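Local coordinates for lipase (Photobacterium sp. M37, PDB 2ORY), which probably hydrolyses the ester bonds of triacylglycerols as a cold-adapted lipase with an alpha/beta hydrolase fold, at residues S181-A184 / L185-K188; D330-E333 / D334-G338; L265-R268 / A269-R272; E31-L34 / K35-E39; V314-P317 / E318-M322. All blocks are in the same frame, centred on the assembly; numbering follows the deposited sequence.

Interaction 1 of 5, residues S181-A184 / L185-K188; sequences STLA and LWLK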
# COMPACT_ATOMS: atom_id res chain seq x y z
N SER A 181 -3.42 -5.32 0.99
CA SER A 181 -4.62 -6.07 0.66
C SER A 181 -4.25 -7.52 0.37
O SER A 181 -4.96 -8.46 0.78
CB SER A 181 -5.33 -5.42 -0.53
OG SER A 181 -4.47 -5.34 -1.65
N THR A 182 -3.13 -7.71 -0.31
CA THR A 182 -2.68 -9.06 -0.61
C THR A 182 -2.29 -9.78 0.69
O THR A 182 -2.66 -10.93 0.89
CB THR A 182 -1.50 -9.03 -1.64
OG1 THR A 182 -1.93 -8.37 -2.84
CG2 THR A 182 -1.03 -10.46 -2.00
N LEU A 183 -1.59 -9.09 1.59
CA LEU A 183 -1.18 -9.73 2.84
C LEU A 183 -2.41 -10.13 3.65
O LEU A 183 -2.43 -11.23 4.23
CB LEU A 183 -0.28 -8.81 3.69
CG LEU A 183 0.27 -9.48 4.96
CD1 LEU A 183 1.72 -9.13 5.20
CD2 LEU A 183 -0.55 -9.05 6.15
N ALA A 184 -3.41 -9.25 3.70
CA ALA A 184 -4.65 -9.51 4.43
C ALA A 184 -5.32 -10.79 3.93
O ALA A 184 -5.82 -11.58 4.73
CB ALA A 184 -5.60 -8.32 4.29
N LEU A 185 -5.33 -10.99 2.62
CA LEU A 185 -5.94 -12.20 2.06
C LEU A 185 -5.14 -13.43 2.48
O LEU A 185 -5.72 -14.48 2.73
CB LEU A 185 -6.01 -12.16 0.52
CG LEU A 185 -6.70 -13.36 -0.16
CD1 LEU A 185 -8.14 -13.48 0.33
CD2 LEU A 185 -6.70 -13.21 -1.67
N TRP A 186 -3.82 -13.31 2.56
CA TRP A 186 -3.01 -14.44 2.96
C TRP A 186 -3.34 -14.85 4.40
O TRP A 186 -3.46 -16.03 4.69
CB TRP A 186 -1.52 -14.12 2.84
CG TRP A 186 -0.64 -14.99 3.68
CD1 TRP A 186 -0.47 -16.34 3.56
CD2 TRP A 186 0.22 -14.57 4.74
NE1 TRP A 186 0.44 -16.78 4.49
CE2 TRP A 186 0.88 -15.72 5.22
CE3 TRP A 186 0.50 -13.32 5.32
CZ2 TRP A 186 1.81 -15.67 6.26
CZ3 TRP A 186 1.43 -13.27 6.35
CH2 TRP A 186 2.08 -14.44 6.81
N LEU A 187 -3.50 -13.85 5.27
CA LEU A 187 -3.84 -14.10 6.67
C LEU A 187 -5.21 -14.77 6.74
O LEU A 187 -5.41 -15.70 7.51
CB LEU A 187 -3.84 -12.79 7.47
CG LEU A 187 -2.46 -12.14 7.65
CD1 LEU A 187 -2.54 -10.82 8.43
CD2 LEU A 187 -1.61 -13.12 8.41
N LYS A 188 -6.14 -14.27 5.93
CA LYS A 188 -7.48 -14.82 5.83
C LYS A 188 -7.41 -16.30 5.41
O LYS A 188 -8.00 -17.18 6.06
CB LYS A 188 -8.27 -14.07 4.75
CG LYS A 188 -9.23 -13.01 5.25
CD LYS A 188 -10.52 -13.65 5.72
CE LYS A 188 -11.61 -12.60 5.86
NZ LYS A 188 -12.91 -13.22 6.24

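Interaction 2 of 5, residues D330-E333 / D334-G338; sequences DIFE and DAIAG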
# COMPACT_ATOMS: atom_id res chain seq x y z
N ASP A 330 7.21 17.05 6.61
CA ASP A 330 8.02 16.43 7.64
C ASP A 330 8.31 14.97 7.31
O ASP A 330 9.35 14.43 7.68
CB ASP A 330 7.31 16.50 8.98
CG ASP A 330 8.15 15.94 10.10
OD1 ASP A 330 9.27 16.45 10.30
OD2 ASP A 330 7.69 14.99 10.77
N ILE A 331 7.38 14.33 6.62
CA ILE A 331 7.57 12.93 6.26
C ILE A 331 8.44 12.75 5.02
O ILE A 331 9.39 11.97 5.03
CB ILE A 331 6.23 12.24 6.00
CG1 ILE A 331 5.31 12.40 7.20
CG2 ILE A 331 6.45 10.76 5.72
CD1 ILE A 331 3.88 11.94 6.93
N PHE A 332 8.11 13.47 3.95
CA PHE A 332 8.85 13.33 2.71
C PHE A 332 10.01 14.28 2.54
O PHE A 332 10.89 14.09 1.72
CB PHE A 332 7.90 13.46 1.51
CG PHE A 332 6.83 12.40 1.47
CD1 PHE A 332 5.65 12.56 2.19
CD2 PHE A 332 7.02 11.21 0.76
CE1 PHE A 332 4.67 11.56 2.21
CE2 PHE A 332 6.05 10.19 0.77
CZ PHE A 332 4.87 10.37 1.49
N GLU A 333 10.04 15.32 3.36
CA GLU A 333 11.12 16.29 3.24
C GLU A 333 11.24 16.75 1.80
O GLU A 333 10.25 17.17 1.19
CB GLU A 333 12.45 15.68 3.69
CG GLU A 333 12.43 15.17 5.13
CD GLU A 333 13.73 14.48 5.51
OE1 GLU A 333 13.99 13.36 5.03
OE2 GLU A 333 14.51 15.08 6.29
N ASP A 334 12.45 16.65 1.27
CA ASP A 334 12.70 17.10 -0.07
C ASP A 334 12.18 16.18 -1.12
O ASP A 334 12.33 16.47 -2.31
CB ASP A 334 14.18 17.38 -0.30
CG ASP A 334 14.67 18.63 0.49
OD1 ASP A 334 14.37 18.73 1.72
OD2 ASP A 334 15.35 19.50 -0.12
N ALA A 335 11.54 15.09 -0.70
CA ALA A 335 10.98 14.18 -1.68
C ALA A 335 9.83 14.89 -2.35
O ALA A 335 9.49 14.59 -3.49
CB ALA A 335 10.52 12.86 -1.02
N ILE A 336 9.22 15.81 -1.61
CA ILE A 336 8.09 16.59 -2.09
C ILE A 336 8.62 17.86 -2.75
O ILE A 336 7.89 18.83 -2.92
CB ILE A 336 7.16 17.00 -0.94
CG1 ILE A 336 6.75 15.77 -0.14
CG2 ILE A 336 5.90 17.66 -1.47
CD1 ILE A 336 5.91 16.09 1.08
N ALA A 337 9.90 17.85 -3.09
CA ALA A 337 10.56 18.98 -3.75
C ALA A 337 9.66 20.20 -3.94
O ALA A 337 9.47 21.00 -3.02
CB ALA A 337 11.12 18.53 -5.12
N GLY A 338 9.08 20.34 -5.13
CA GLY A 338 8.23 21.48 -5.38
C GLY A 338 6.76 21.15 -5.57
O GLY A 338 5.96 22.01 -5.94

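Interaction 3 of 5, residues L265-R268 / A269-R272; sequences LYQR and ALIR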
# COMPACT_ATOMS: atom_id res chain seq x y z
N LEU A 265 7.40 11.76 -24.55
CA LEU A 265 7.50 10.58 -25.41
C LEU A 265 8.11 9.35 -24.71
O LEU A 265 7.70 8.22 -24.98
CB LEU A 265 8.32 10.92 -26.66
CG LEU A 265 7.67 11.93 -27.61
CD1 LEU A 265 8.66 12.40 -28.70
CD2 LEU A 265 6.45 11.26 -28.23
N TYR A 266 9.10 9.58 -23.84
CA TYR A 266 9.75 8.47 -23.15
C TYR A 266 8.70 7.74 -22.34
O TYR A 266 8.66 6.52 -22.35
CB TYR A 266 10.87 8.96 -22.21
CG TYR A 266 11.77 7.84 -21.68
CD1 TYR A 266 12.83 7.35 -22.45
CD2 TYR A 266 11.57 7.27 -20.42
CE1 TYR A 266 13.66 6.33 -21.99
CE2 TYR A 266 12.40 6.23 -19.93
CZ TYR A 266 13.45 5.77 -20.74
OH TYR A 266 14.28 4.75 -20.32
N GLN A 267 7.82 8.48 -21.67
CA GLN A 267 6.76 7.86 -20.89
C GLN A 267 5.71 7.19 -21.80
O GLN A 267 5.13 6.16 -21.44
CB GLN A 267 6.10 8.89 -19.99
CG GLN A 267 6.73 9.01 -18.61
CD GLN A 267 8.21 9.38 -18.65
OE1 GLN A 267 9.04 8.70 -18.04
NE2 GLN A 267 8.53 10.46 -19.34
N ARG A 268 5.45 7.78 -22.96
CA ARG A 268 4.48 7.19 -23.90
C ARG A 268 4.99 5.83 -24.34
O ARG A 268 4.21 4.90 -24.47
CB ARG A 268 4.27 8.08 -25.13
CG ARG A 268 3.35 9.25 -24.91
CD ARG A 268 3.33 10.13 -26.15
NE ARG A 268 2.47 11.29 -25.98
CZ ARG A 268 1.14 11.24 -26.01
NH1 ARG A 268 0.52 10.08 -26.22
NH2 ARG A 268 0.43 12.34 -25.81
N ALA A 269 6.31 5.73 -24.57
CA ALA A 269 6.93 4.46 -24.96
C ALA A 269 6.82 3.44 -23.81
O ALA A 269 6.54 2.26 -24.04
CB ALA A 269 8.41 4.68 -25.33
N LEU A 270 7.03 3.90 -22.57
CA LEU A 270 6.92 2.99 -21.42
C LEU A 270 5.48 2.49 -21.27
O LEU A 270 5.26 1.31 -21.04
CB LEU A 270 7.38 3.68 -20.13
CG LEU A 270 8.88 3.66 -19.85
CD1 LEU A 270 9.26 4.63 -18.74
CD2 LEU A 270 9.26 2.26 -19.47
N ILE A 271 4.51 3.39 -21.43
CA ILE A 271 3.11 3.00 -21.34
C ILE A 271 2.80 1.91 -22.36
O ILE A 271 2.20 0.88 -22.02
CB ILE A 271 2.17 4.19 -21.61
CG1 ILE A 271 2.35 5.26 -20.54
CG2 ILE A 271 0.73 3.72 -21.64
CD1 ILE A 271 1.87 4.82 -19.21
N ARG A 272 3.18 2.12 -23.62
CA ARG A 272 2.94 1.12 -24.66
C ARG A 272 3.65 -0.18 -24.34
O ARG A 272 3.10 -1.25 -24.56
CB ARG A 272 3.41 1.61 -26.05
CG ARG A 272 2.57 2.75 -26.62
CD ARG A 272 2.77 2.89 -28.11
NE ARG A 272 4.18 3.07 -28.48
CZ ARG A 272 4.87 4.19 -28.29
NH1 ARG A 272 4.28 5.25 -27.75
NH2 ARG A 272 6.14 4.27 -28.67
O HOH W 1 6.56 7.57 -27.53

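Interaction 4 of 5, residues E31-L34 / K35-E39; sequences ELIL and KKMKE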
# COMPACT_ATOMS: atom_id res chain seq x y z
N GLU A 31 15.60 1.96 13.70
CA GLU A 31 15.69 2.73 14.93
C GLU A 31 15.30 4.18 14.71
O GLU A 31 14.59 4.77 15.51
CB GLU A 31 17.12 2.65 15.46
CG GLU A 31 17.68 1.23 15.43
CD GLU A 31 19.18 1.19 15.69
OE1 GLU A 31 19.93 1.86 14.95
OE2 GLU A 31 19.59 0.47 16.63
N LEU A 32 15.77 4.76 13.61
CA LEU A 32 15.44 6.14 13.30
C LEU A 32 13.94 6.26 13.04
O LEU A 32 13.30 7.23 13.45
CB LEU A 32 16.22 6.60 12.06
CG LEU A 32 15.94 8.00 11.50
CD1 LEU A 32 17.16 8.49 10.72
CD2 LEU A 32 14.70 7.99 10.60
N ILE A 33 13.39 5.28 12.32
CA ILE A 33 11.97 5.27 11.99
C ILE A 33 11.13 5.11 13.25
O ILE A 33 10.18 5.87 13.48
CB ILE A 33 11.61 4.12 11.01
CG1 ILE A 33 12.31 4.35 9.66
CG2 ILE A 33 10.10 4.06 10.78
CD1 ILE A 33 12.10 3.22 8.68
N LEU A 34 11.48 4.11 14.06
CA LEU A 34 10.75 3.84 15.29
C LEU A 34 10.64 5.12 16.12
O LEU A 34 9.56 5.48 16.59
CB LEU A 34 11.46 2.75 16.11
CG LEU A 34 10.82 2.45 17.48
CD1 LEU A 34 9.40 1.93 17.28
CD2 LEU A 34 11.66 1.44 18.24
N LYS A 35 11.76 5.83 16.29
CA LYS A 35 11.76 7.06 17.06
C LYS A 35 10.74 8.03 16.48
O LYS A 35 10.01 8.69 17.21
CB LYS A 35 13.15 7.70 17.04
CG LYS A 35 13.26 8.98 17.85
CD LYS A 35 14.54 9.76 17.53
CE LYS A 35 14.54 10.30 16.09
NZ LYS A 35 15.76 11.10 15.73
N LYS A 36 10.71 8.12 15.16
CA LYS A 36 9.79 9.01 14.47
C LYS A 36 8.34 8.61 14.72
O LYS A 36 7.48 9.45 15.00
CB LYS A 36 10.09 9.02 12.97
CG LYS A 36 11.35 9.80 12.59
CD LYS A 36 11.15 11.28 12.84
CE LYS A 36 12.42 12.09 12.61
NZ LYS A 36 12.23 13.56 12.89
N MET A 37 8.06 7.32 14.61
CA MET A 37 6.70 6.85 14.83
C MET A 37 6.17 7.19 16.22
O MET A 37 5.05 7.64 16.36
CB MET A 37 6.65 5.34 14.61
CG MET A 37 7.22 4.94 13.29
SD MET A 37 6.95 3.22 12.96
CE MET A 37 6.36 3.41 11.29
N LYS A 38 7.00 6.99 17.25
CA LYS A 38 6.59 7.27 18.62
C LYS A 38 6.26 8.73 18.82
O LYS A 38 5.29 9.06 19.50
CB LYS A 38 7.67 6.82 19.61
CG LYS A 38 7.91 5.32 19.62
CD LYS A 38 8.90 4.93 20.71
CE LYS A 38 9.19 3.45 20.65
NZ LYS A 38 10.15 3.03 21.71
N GLU A 39 7.05 9.62 18.24
CA GLU A 39 6.78 11.04 18.37
C GLU A 39 5.44 11.39 17.70
O GLU A 39 4.65 12.17 18.23
CB GLU A 39 7.88 11.88 17.73
CG GLU A 39 7.60 13.38 17.84
CD GLU A 39 8.56 14.23 17.02
OE1 GLU A 39 8.44 15.48 17.09
OE2 GLU A 39 9.41 13.67 16.30

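Interaction 5 of 5, residues V314-P317 / E318-M322; sequences VGYP and ELMGM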
# COMPACT_ATOMS: atom_id res chain seq x y z
N VAL A 314 0.12 13.70 -2.61
CA VAL A 314 -0.62 14.78 -1.97
C VAL A 314 -2.13 14.60 -2.09
O VAL A 314 -2.88 14.95 -1.19
CB VAL A 314 -0.22 16.15 -2.56
CG1 VAL A 314 -0.85 17.27 -1.76
CG2 VAL A 314 1.27 16.31 -2.54
N GLY A 315 -2.55 14.01 -3.20
CA GLY A 315 -3.95 13.80 -3.49
C GLY A 315 -4.83 13.22 -2.39
O GLY A 315 -5.89 13.78 -2.07
N TYR A 316 -4.39 12.11 -1.81
CA TYR A 316 -5.17 11.45 -0.78
C TYR A 316 -5.45 12.28 0.47
O TYR A 316 -6.61 12.47 0.83
CB TYR A 316 -4.52 10.10 -0.43
CG TYR A 316 -4.55 9.17 -1.64
CD1 TYR A 316 -3.64 9.32 -2.68
CD2 TYR A 316 -5.58 8.24 -1.80
CE1 TYR A 316 -3.77 8.58 -3.88
CE2 TYR A 316 -5.72 7.50 -3.00
CZ TYR A 316 -4.81 7.68 -4.03
OH TYR A 316 -4.96 6.98 -5.21
N PRO A 317 -4.41 12.81 1.14
CA PRO A 317 -4.68 13.62 2.33
C PRO A 317 -5.48 14.87 1.98
O PRO A 317 -6.19 15.42 2.82
CB PRO A 317 -3.29 13.95 2.86
CG PRO A 317 -2.42 13.86 1.65
CD PRO A 317 -2.96 12.68 0.90
N GLU A 318 -5.38 15.31 0.73
CA GLU A 318 -6.10 16.50 0.32
C GLU A 318 -7.58 16.23 0.07
O GLU A 318 -8.44 16.94 0.58
CB GLU A 318 -5.45 17.08 -0.93
CG GLU A 318 -6.22 18.22 -1.54
CD GLU A 318 -5.33 19.18 -2.31
OE1 GLU A 318 -4.77 20.10 -1.68
OE2 GLU A 318 -5.17 19.00 -3.54
N LEU A 319 -7.88 15.19 -0.69
CA LEU A 319 -9.26 14.84 -1.00
C LEU A 319 -10.01 14.25 0.21
O LEU A 319 -11.23 14.08 0.18
CB LEU A 319 -9.29 13.83 -2.16
CG LEU A 319 -8.71 14.32 -3.49
CD1 LEU A 319 -8.68 13.16 -4.48
CD2 LEU A 319 -9.55 15.48 -4.05
N MET A 320 -9.27 13.93 1.26
CA MET A 320 -9.86 13.33 2.45
C MET A 320 -9.82 14.27 3.64
O MET A 320 -9.97 13.83 4.79
CB MET A 320 -9.15 12.01 2.78
CG MET A 320 -9.48 10.85 1.85
SD MET A 320 -8.72 9.24 2.30
CE MET A 320 -7.53 9.12 1.03
N GLY A 321 -9.63 15.56 3.37
CA GLY A 321 -9.57 16.55 4.42
C GLY A 321 -8.55 16.29 5.51
O GLY A 321 -8.83 16.50 6.70
N MET A 322 -7.37 15.85 5.13
CA MET A 322 -6.34 15.54 6.11
C MET A 322 -5.08 16.39 5.97
O MET A 322 -4.08 16.15 6.66
CB MET A 322 -5.99 14.05 5.99
CG MET A 322 -7.08 13.10 6.45
SD MET A 322 -7.21 13.04 8.24
CE MET A 322 -6.01 11.79 8.62

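Interaction 1 of 5, residues S181-A184 / L185-K188
Leu185 opens the second half of this unbroken helical run by donating its backbone N to Ser181 O at 3.2 Å, the first of four successive i to i+4 bonds that establish regular alpha-helix here. Its CB rests against Thr182 O, while the isobutyl end, with CG anti to the backbone N (chi1 -177°), is carried off the contact.

Trp186 comes next; its N bonds to Thr182 O. The benzo side of the indole turns back along the helix, and CE3 lies 3.9 Å from Leu183 CG. That carbon sits in the ring plane, so the leucine meets the edge of the indole. One face of the same ring is covered by Leu187 CD2, 3.6 Å above the plane and displaced toward the rim, which leaves the indole bordered by leucines at an edge and over a face.

Leu187 makes the closest apolar contact of the series, its CD1 standing 3.5 Å from Leu183 CD2 one turn earlier. Its backbone N reaches Leu183 O at 3.0 Å, with the donor in the carbonyl plane. Lys188 completes the ladder through its N and Ala184 O, and its CB and CG pass over that same oxygen before the chain bends away.

Helix 175-189 is the crossover of a beta-alpha-beta unit between strands 166-173 and 199-206. Ala184 and Leu187 pack on Ile201 of the latter strand, Leu185 enters a cluster on helix 214-224 with Phe216 and Phe220, and Trp186 touches Ile152 and Leu153 of helix 152-160.

Interaction 2 of 5, residues D330-E333 / D334-G338
Glu333 has positive phi (52°, with psi -127°) although it is not glycine, and this is where the chain leaves helix 328-332. Across that break the backbone turns sharply: Ala335 N bonds to Phe332 O at 2.7 Å, an i to i+3 link in place of the i+4 spacing of an alpha helix. The donor stands well above the carbonyl plane, about 42° out of it. Ile336 N repeats the spacing with Glu333 O at 3.3 Å, again approaching from above the plane, and Ala337 N bonds to Asp334 O with the same i to i+3 spacing.

The side-chain contact gathers round Phe332. Its CG lies opposite the carbonyl carbon (chi1 -62°), which sends the ring away from the turn and leaves CB facing it. Ala335 CB touches that CB at 3.7 Å and sits at the ring edge, near its plane. Ile336, the next residue, sets its CD1 3.7 Å from Phe332 CD1 at an oblique inclination to the ring; the still closer approach of its CG1 is doubtful and supports no conclusion. Beyond the two segments, the ring of Phe332 meets that of Tyr17 at about 45°, and Asp330 OD2 is hydrogen-bonded to Tyr18 OH.

The evidence therefore describes a helix end followed by a type II' beta turn at Glu333-Asp334, closed by Ala335 N to Phe332 O with Ala335 CB against Phe332 CB, and overlapping a short 3-10 segment at 334-335.

Interaction 3 of 5, residues L265-R268 / A269-R272
Arg272 curls back over the preceding turn to reach Arg268 and, through a water, Leu265. Arg272 CB lies 3.7 Å from Arg268 O, and Arg272 CG comes slightly nearer, at 3.5 Å from the same oxygen. The bend at chi3 (-56°) then folds the guanidinium back along the helix. Its NH1 stands 3.9 Å from Arg268 CB; the approach of NH1 to Arg268 O has too poor an angle for a hydrogen bond. One face of the guanidinium lies over Ala269 CA, 3.5 Å from the plane. At the tip, NH1 donates to water 1, placed in the plane at the group's edge, and the water donates to Leu265 O at 2.9 Å. That carbonyl also accepts Ala269 N, so two donors grip it.

On another side of the helix, Leu270 CD1 touches Tyr266 CE2 at 3.7 Å, oblique to the ring. Leu270 and Ile271 both reach Phe102 of helix 97-102, and Gln267 OE1 is bonded to Ser98 OG.

Four consecutive i to i+4 bonds, with Ile271 N to Gln267 O the shortest at 2.8 Å, identify the first turns of an alpha helix, here helix 265-278, whose opening carbonyl is bridged by water to an arginine farther along.

Interaction 4 of 5, residues E31-L34 / K35-E39
Residues 31-34 and 35-39 form one uninterrupted alpha-helical run, as the bonds from backbone N of Lys35, Lys36, Met37 and Lys38 to O of Glu31, Leu32, Ile33 and Leu34, in turn, establish. The bonds differ in geometry. Met37 N to Ile33 O is the shortest at 2.8 Å, and it and Lys38 N to Leu34 O, at 3.0 Å, point almost straight down their carbonyls, with C=O...N angles of 166° and 165°. The first two bonds approach at a greater tilt from the carbonyl plane.

Ile33 and Met37 run alongside each other, both directed the same way. The touching branch of the isoleucine is CG2: Met37 CG, SD and CE all pass Ile33 CG2 at nearly the same distance, CE at 3.8 Å and the other two at 3.9 Å, the bend at chi3 keeping CE beside the methyl.

Leu34 carries the next pairing, with its CG 3.7 Å from Lys38 CE. The lysine is extended beyond CG, which lets its far end cross the leucine at a slant, with CE against CG and CD1 of Leu34; here a long charged side chain contributes methylene packing. Leu32 and Lys36 meet more loosely, Leu32 CD2 to Lys36 CG at 4.3 Å.

Helix 30-43 lays its apolar side on the mixed sheet at its antiparallel end. Ile33 packs on Pro58 and Val60 of the outermost strand 52-63 and on Met72 of strand 66-78, Met37 reaches Met72 and Tyr74, and Leu34 joins Val54 and Pro58.

Interaction 5 of 5, residues V314-P317 / E318-M322
Tyr316 and Met320 lie side by side one turn apart, with Met320 CE 3.5 Å from Tyr316 CB and equally close to CD2. The methyl is in the plane of the phenol ring, so this is an edge contact rather than a Met-aromatic contact over a face. A bend at chi3 (-108°) turns CE back toward the tyrosine. Pro317 CB and Met322 CB make a lighter apolar contact at 4.1 Å.

The backbone fixes these positions. The helix is kinked where N of Tyr316 and of Pro317 lacks a bond to the turn before, proline having no N-H. Glu318 N and Leu319 N bond to Val314 O and Gly315 O, the second pair at 2.8 Å with an N-H...O angle of 168°. The helix ends after Leu319: the bond from Met320 N to Tyr316 O is weak (125°). Met322 N then crosses to Pro317 O at 2.6 Å, in the carbonyl plane, while Gly321 N makes a weak bond to Glu318 O at 3.3 Å.

Farther out, Tyr316 OH is hydrogen-bonded to Asp236 OD2 and Asn233 N, and its ring meets His173 edge-to-face. Asp236, Ser174 and His312 have the geometry expected of a Ser-His-Asp triad; if so, Tyr316 would be a second-shell residue, its hydroxyl holding the probable acid. Leu10 of helix 5-15 touches both Tyr316 and Met320, and Tyr14 touches Tyr316 and Pro317.

With Gly321 at positive phi as C-prime residue, the bonds from Met322 N and Gly321 N constitute a Schellman motif, the characteristic C-terminal cap of an alpha helix, here ending helix 304-319.

Overall arrangement
Along the chain the order is interaction 4, 1, 3, 5 and 2, none touching. Interactions 1 and 4 pack on the mixed sheet at its two outermost strands, 199-206 and 52-63, with centres about 26 Å apart. Interactions 5 and 2 lie on successive helices, 304-319 and 328-332, with nearest atoms about 5 Å apart; interaction 2 comes equally near interaction 4. Interaction 3 is the most remote, its centre about 25 Å from that of the chain and about 39 Å from that of interaction 4. Interactions 1 and 5 stand on opposite sides of the chain's centre; interaction 5 touches the probable triad through Tyr316, while interaction 1 lies on the helix after the presumed nucleophile elbow.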